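Local coordinates for glutathione S-transferase (Pseudomonas fluorescens, PDB 3M3M), which binds glutathione and probably catalyses its transfer to electrophilic substrates, at residues N14-I18 / K54-L58. Numbering follows the deposited sequence.
Sequences NCYKI and KIPVL. With GSH (glutathione), chain B.
P56 presses its ring against the first two turns of helix 13-24, where N14, C15 and I18 receive it. Its CG lies 3.6 Å from the backbone O of N14 and meets CG1 of I18, whose side chain crosses the ring at about a right angle. CD reaches CB of N14, while CB touches SG of C15 at 3.7 Å. The C15 thiol stands beside its own backbone N (chi1 -66°), which brings the sulfur against both P56 and I55, 3.8 Å from CB of the latter. This part is buried and mostly apolar, and no hydrogen bond joins the two segments; I72 and L73 of helix 69-77 and V6 of strand 4-8 close round I18.

The other edge is polar and partly open, and glutathione fills it. The peptide bond before P56 is cis, and I55 meets the ligand with both backbone groups: its N donates to O2 of glutathione at 2.8 Å, and its O accepts from glutathione N2 at 2.8 Å. Farther out, the partly exposed K54 runs extended past the ligand and bends at its last torsion (chi4 -44°), carrying NZ to within 3.0 Å of O32, a terminal carboxylate oxygen. A methionine here would probably leave that carboxylate without its positive partner and the glycyl end of glutathione less firmly held. S69 and E68 bind the ligand as well. The cis-proline loop leading into strand 57-60, packed on the first helix, is the hallmark of the thioredoxin-like glutathione site of glutathione transferases.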
ATOM      1  N   ASN A  14       3.812  -1.547   1.175  1.00  9.08           N
ATOM      2  CA  ASN A  14       2.919  -1.886   2.296  1.00  8.33           C
ATOM      3  C   ASN A  14       3.180  -1.031   3.539  1.00  6.60           C
ATOM      4  O   ASN A  14       2.254  -0.640   4.251  1.00  7.07           O
ATOM      5  CB  ASN A  14       3.018  -3.377   2.632  1.00  7.71           C
ATOM      6  CG  ASN A  14       2.497  -4.219   1.471  1.00 10.25           C
ATOM      7  OD1 ASN A  14       3.226  -5.128   0.968  1.00 14.14           O
ATOM      8  ND2 ASN A  14       1.256  -3.936   1.050  1.00  6.27           N
ATOM      9  N   CYS A  15       4.449  -0.671   3.765  1.00  8.02           N
ATOM     10  CA  CYS A  15       4.798   0.203   4.890  1.00  7.54           C
ATOM     11  C   CYS A  15       4.507   1.687   4.590  1.00  7.84           C
ATOM     12  O   CYS A  15       4.110   2.447   5.515  1.00  8.67           O
ATOM     13  CB  CYS A  15       6.317   0.038   5.177  1.00  9.10           C
ATOM     14  SG  CYS A  15       6.709  -1.642   5.770  1.00 15.57           S
ATOM     15  N   TYR A  16       4.717   2.118   3.326  1.00  6.91           N
ATOM     16  CA  TYR A  16       4.333   3.459   2.934  1.00  7.55           C
ATOM     17  C   TYR A  16       2.849   3.770   3.218  1.00  6.28           C
ATOM     18  O   TYR A  16       2.476   4.877   3.668  1.00  6.99           O
ATOM     19  CB  TYR A  16       4.629   3.662   1.439  1.00  6.08           C
ATOM     20  CG  TYR A  16       4.187   5.034   0.931  1.00  6.94           C
ATOM     21  CD1 TYR A  16       4.357   6.236   1.722  1.00  6.42           C
ATOM     22  CD2 TYR A  16       3.559   5.106  -0.331  1.00  7.61           C
ATOM     23  CE1 TYR A  16       3.909   7.499   1.196  1.00  6.27           C
ATOM     24  CE2 TYR A  16       3.108   6.359  -0.863  1.00  7.21           C
ATOM     25  CZ  TYR A  16       3.337   7.539  -0.076  1.00  7.58           C
ATOM     26  OH  TYR A  16       2.851   8.750  -0.569  1.00 10.24           O
ATOM     27  N   LYS A  17       1.943   2.780   3.013  1.00  6.59           N
ATOM     28  CA  LYS A  17       0.565   2.989   3.387  1.00  6.29           C
ATOM     29  C   LYS A  17       0.415   3.500   4.806  1.00  5.76           C
ATOM     30  O   LYS A  17      -0.419   4.407   5.024  1.00  6.61           O
ATOM     31  CB  LYS A  17      -0.215   1.627   3.400  1.00  6.38           C
ATOM     32  CG  LYS A  17      -0.353   0.988   2.026  1.00  6.84           C
ATOM     33  CD  LYS A  17      -0.776  -0.472   2.187  1.00  4.85           C
ATOM     34  CE  LYS A  17      -0.789  -1.150   0.824  1.00  5.80           C
ATOM     35  NZ  LYS A  17      -1.214  -2.613   0.927  1.00  7.07           N
ATOM     36  N   ILE A  18       1.220   2.979   5.745  1.00  5.97           N
ATOM     37  CA  ILE A  18       1.088   3.337   7.162  1.00  7.65           C
ATOM     38  C   ILE A  18       1.766   4.712   7.432  1.00  8.00           C
ATOM     39  O   ILE A  18       1.195   5.560   8.161  1.00  8.66           O
ATOM     40  CB  ILE A  18       1.685   2.245   8.025  1.00  8.34           C
ATOM     41  CG1 ILE A  18       1.094   0.836   7.623  1.00  6.12           C
ATOM     42  CG2 ILE A  18       1.363   2.533   9.491  1.00  9.09           C
ATOM     43  CD1 ILE A  18      -0.452   0.812   7.418  1.00  8.55           C
ATOM     44  N   LYS A  54       6.287 -10.589   8.443  1.00 10.99           N
ATOM     45  CA  LYS A  54       6.231  -9.434   7.491  1.00  9.61           C
ATOM     46  C   LYS A  54       6.124  -8.094   8.139  1.00 10.51           C
ATOM     47  O   LYS A  54       5.549  -7.955   9.233  1.00  9.00           O
ATOM     48  CB  LYS A  54       5.012  -9.579   6.549  1.00 10.66           C
ATOM     49  CG  LYS A  54       5.253 -10.883   5.571  1.00 13.89           C
ATOM     50  CD  LYS A  54       4.150 -11.022   4.579  1.00 16.27           C
ATOM     51  CE  LYS A  54       4.240 -12.418   3.839  1.00 21.86           C
ATOM     52  NZ  LYS A  54       5.542 -12.921   3.369  1.00 25.92           N
ATOM     53  N   ILE A  55       6.609  -7.075   7.429  1.00  9.57           N
ATOM     54  CA  ILE A  55       6.349  -5.676   7.813  1.00  7.36           C
ATOM     55  C   ILE A  55       5.238  -5.195   6.825  1.00  8.53           C
ATOM     56  O   ILE A  55       5.092  -5.688   5.713  1.00  9.11           O
ATOM     57  CB  ILE A  55       7.618  -4.811   7.685  1.00  7.09           C
ATOM     58  CG1 ILE A  55       8.294  -5.074   6.348  1.00  9.26           C
ATOM     59  CG2 ILE A  55       8.470  -5.138   8.998  1.00  8.46           C
ATOM     60  CD1 ILE A  55       9.592  -4.268   6.169  1.00  9.60           C
ATOM     61  N   PRO A  56       4.431  -4.218   7.256  1.00  7.17           N
ATOM     62  CA  PRO A  56       4.571  -3.424   8.510  1.00  8.95           C
ATOM     63  C   PRO A  56       3.901  -4.138   9.705  1.00  9.36           C
ATOM     64  O   PRO A  56       3.020  -5.043   9.550  1.00  8.27           O
ATOM     65  CB  PRO A  56       3.855  -2.123   8.147  1.00  9.19           C
ATOM     66  CG  PRO A  56       2.704  -2.654   7.241  1.00  8.40           C
ATOM     67  CD  PRO A  56       3.470  -3.621   6.312  1.00  9.20           C
ATOM     68  N   VAL A  57       4.377  -3.751  10.895  1.00  8.60           N
ATOM     69  CA  VAL A  57       3.733  -4.033  12.175  1.00  6.41           C
ATOM     70  C   VAL A  57       3.515  -2.702  12.879  1.00  8.91           C
ATOM     71  O   VAL A  57       4.386  -1.820  12.836  1.00  9.70           O
ATOM     72  CB  VAL A  57       4.661  -4.881  13.031  1.00  7.55           C
ATOM     73  CG1 VAL A  57       3.902  -5.163  14.434  1.00 10.69           C
ATOM     74  CG2 VAL A  57       4.916  -6.238  12.331  1.00  9.53           C
ATOM     75  N   LEU A  58       2.356  -2.535  13.520  1.00  9.56           N
ATOM     76  CA  LEU A  58       2.054  -1.324  14.316  1.00 10.60           C
ATOM     77  C   LEU A  58       1.996  -1.819  15.748  1.00 11.58           C
ATOM     78  O   LEU A  58       1.226  -2.728  16.097  1.00 11.02           O
ATOM     79  CB  LEU A  58       0.713  -0.709  13.935  1.00 12.22           C
ATOM     80  CG  LEU A  58       0.293   0.481  14.815  1.00 12.65           C
ATOM     81  CD1 LEU A  58       1.222   1.606  14.523  1.00 13.17           C
ATOM     82  CD2 LEU A  58      -1.118   0.984  14.532  1.00 14.93           C
TER
HETATM   83  N1  GSH B 209      -0.194  -8.868   3.287  1.00  7.46           N
HETATM   84  CA1 GSH B 209       0.927  -8.121   3.982  1.00  7.66           C
HETATM   85  C1  GSH B 209       0.569  -6.653   4.236  1.00  6.80           C
HETATM   86  O11 GSH B 209       1.028  -6.117   5.286  1.00  9.19           O
HETATM   87  O12 GSH B 209      -0.108  -6.043   3.365  1.00 10.10           O
HETATM   88  CB1 GSH B 209       2.160  -8.250   3.030  1.00  9.25           C
HETATM   89  CG1 GSH B 209       3.280  -7.510   3.690  1.00  8.67           C
HETATM   90  CD1 GSH B 209       4.629  -7.861   3.026  1.00 10.21           C
HETATM   91  OE1 GSH B 209       4.688  -8.736   1.947  1.00 11.35           O
HETATM   92  N2  GSH B 209       5.795  -7.319   3.488  1.00  9.95           N
HETATM   93  CA2 GSH B 209       7.064  -7.648   2.842  1.00 12.26           C
HETATM   94  C2  GSH B 209       7.837  -8.430   3.813  1.00 12.51           C
HETATM   95  O2  GSH B 209       7.772  -8.069   5.090  1.00 11.93           O
HETATM   96  CB2 GSH B 209       7.763  -6.297   2.534  1.00 12.03           C
HETATM   97  SG2 GSH B 209       6.761  -5.293   1.293  1.00 19.54           S
HETATM   98  N3  GSH B 209       8.554  -9.470   3.417  1.00 13.58           N
HETATM   99  CA3 GSH B 209       9.376 -10.157   4.428  1.00 20.44           C
HETATM  100  C3  GSH B 209       9.377 -11.667   4.269  1.00 34.29           C
HETATM  101  O31 GSH B 209      10.304 -12.364   4.785  1.00 36.59           O
HETATM  102  O32 GSH B 209       8.436 -12.211   3.666  1.00 36.51           O